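Local coordinates for Apc35852 (Geobacillus stearothermophilus, PDB 1U9C), which is of unknown function but belongs to the DJ-1/PfpI family, whose relatives include chaperones and cysteine proteases, at residues A[148-153]-A[195-200]. Numbering follows the deposited sequence.
Sequences KGKTVT and VRDGNL
Thr151 faces Asp197 with CA atoms 5.7 Å apart, where the short strand 151-152 runs alongside strand 194-197 of the hairpin with 200-203, in the opposite direction; no backbone-to-backbone hydrogen bond joins the two segments. The direct polar link is a side-chain one: Asp197 OD2 accepts the backbone N-H of Thr151 at 2.8 Å, nearly straight at 167° and through its anti lone pair. With CG anti to the backbone N (chi1 -177°), the carboxylate extends from the hairpin to that amide. Lys150 curls beside it, bent at chi2, chi3 and chi4, which brings CE to 3.4 Å from Asp197 CG. The ammonium passes the carboxylate, NZ remaining 4.8 Å from Asp197 OD1, and instead shares a water with Asn199 N in the type II' turn from Asp197 to Leu200. A second water donates to both Thr151 O and Leu200 O. Apolar contacts complete the interface: Val152 CG1 meets Leu200 CD2 at 3.7 Å, while Val195 spreads its two methyls, CG2 reaching Thr151 CG2 at 3.8 Å and CG1 lying by Thr153 N. On its other side, strand 151-152 pairs in parallel with strand 183-184, so the contact joins this two-stranded sheet to the edge hairpin of the main sheet. An alanine in place of Asp197 would probably leave Thr151 N without its acceptor and Lys150 freer to uncurl. One carboxylate bond, two water bridges and a few methyl contacts thus do the joining, and the nearby lysine probably favours the charged form of Asp197 without a salt bridge.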
# COMPACT_ATOMS: atom_id res chain seq x y z
N LYS A 148 12.24 -10.52 3.34
CA LYS A 148 13.05 -11.72 3.24
C LYS A 148 12.43 -12.91 3.96
O LYS A 148 12.16 -12.84 5.16
CB LYS A 148 14.48 -11.46 3.74
CG LYS A 148 15.36 -12.69 3.83
CD LYS A 148 16.83 -12.35 4.02
CE LYS A 148 17.70 -13.61 4.16
NZ LYS A 148 19.16 -13.39 3.93
N GLY A 149 12.21 -14.00 3.22
CA GLY A 149 11.63 -15.23 3.79
C GLY A 149 10.15 -15.17 4.06
O GLY A 149 9.57 -16.10 4.63
N LYS A 150 9.52 -14.09 3.62
CA LYS A 150 8.09 -13.89 3.86
C LYS A 150 7.26 -14.19 2.61
O LYS A 150 7.71 -13.92 1.49
CB LYS A 150 7.83 -12.44 4.26
CG LYS A 150 8.50 -11.97 5.55
CD LYS A 150 8.01 -12.73 6.76
CE LYS A 150 6.62 -12.26 7.19
NZ LYS A 150 6.72 -11.06 8.06
N THR A 151 6.05 -14.70 2.81
CA THR A 151 5.10 -14.98 1.75
C THR A 151 4.40 -13.65 1.42
O THR A 151 3.77 -13.06 2.28
CB THR A 151 4.06 -16.00 2.18
OG1 THR A 151 4.71 -17.26 2.43
CG2 THR A 151 3.07 -16.30 1.04
N VAL A 152 4.49 -13.22 0.17
CA VAL A 152 3.89 -11.96 -0.25
C VAL A 152 3.32 -12.07 -1.63
O VAL A 152 3.72 -12.96 -2.43
CB VAL A 152 4.87 -10.82 -0.26
CG1 VAL A 152 5.58 -10.67 1.03
CG2 VAL A 152 5.85 -10.91 -1.43
N THR A 153 2.44 -11.13 -1.93
CA THR A 153 1.95 -10.90 -3.27
C THR A 153 2.04 -9.44 -3.63
O THR A 153 2.31 -8.59 -2.77
CB THR A 153 0.54 -11.47 -3.43
OG1 THR A 153 0.17 -11.55 -4.81
CG2 THR A 153 -0.54 -10.65 -2.77
N VAL A 195 -2.77 -12.23 0.95
CA VAL A 195 -2.05 -13.17 1.79
C VAL A 195 -1.63 -12.56 3.09
O VAL A 195 -1.33 -11.39 3.15
CB VAL A 195 -0.86 -13.75 1.09
CG1 VAL A 195 0.18 -12.73 0.81
CG2 VAL A 195 -0.31 -14.92 1.91
N ARG A 196 -1.71 -13.34 4.15
CA ARG A 196 -1.14 -13.01 5.43
C ARG A 196 0.02 -13.95 5.76
O ARG A 196 -0.15 -15.18 5.75
CB ARG A 196 -2.21 -13.09 6.50
CG ARG A 196 -1.68 -12.92 7.90
CD ARG A 196 -2.71 -12.81 8.96
NE ARG A 196 -2.12 -12.56 10.29
CZ ARG A 196 -2.80 -12.51 11.41
NH1 ARG A 196 -4.10 -12.79 11.45
NH2 ARG A 196 -2.16 -12.26 12.53
N ASP A 197 1.15 -13.35 6.10
CA ASP A 197 2.28 -14.09 6.63
C ASP A 197 2.61 -13.39 7.93
O ASP A 197 3.36 -12.41 7.93
CB ASP A 197 3.48 -14.07 5.68
CG ASP A 197 4.66 -14.92 6.21
OD1 ASP A 197 4.65 -15.32 7.37
OD2 ASP A 197 5.66 -15.16 5.54
N GLY A 198 2.04 -13.85 9.03
CA GLY A 198 2.27 -13.20 10.31
C GLY A 198 1.73 -11.81 10.28
O GLY A 198 0.55 -11.61 9.97
N ASN A 199 2.62 -10.86 10.51
CA ASN A 199 2.35 -9.42 10.54
C ASN A 199 2.35 -8.71 9.19
O ASN A 199 2.09 -7.49 9.16
CB ASN A 199 3.35 -8.71 11.41
CG ASN A 199 3.34 -9.18 12.84
OD1 ASN A 199 2.31 -9.62 13.35
ND2 ASN A 199 4.48 -9.10 13.48
N LEU A 200 2.70 -9.39 8.11
CA LEU A 200 2.81 -8.78 6.80
C LEU A 200 1.68 -9.29 5.93
O LEU A 200 1.55 -10.51 5.68
CB LEU A 200 4.16 -9.16 6.18
CG LEU A 200 4.50 -8.60 4.85
CD1 LEU A 200 4.52 -7.10 4.91
CD2 LEU A 200 5.89 -9.09 4.39
O HOH W 1 5.66 -11.06 10.59
O HOH W 2 2.25 -10.83 2.74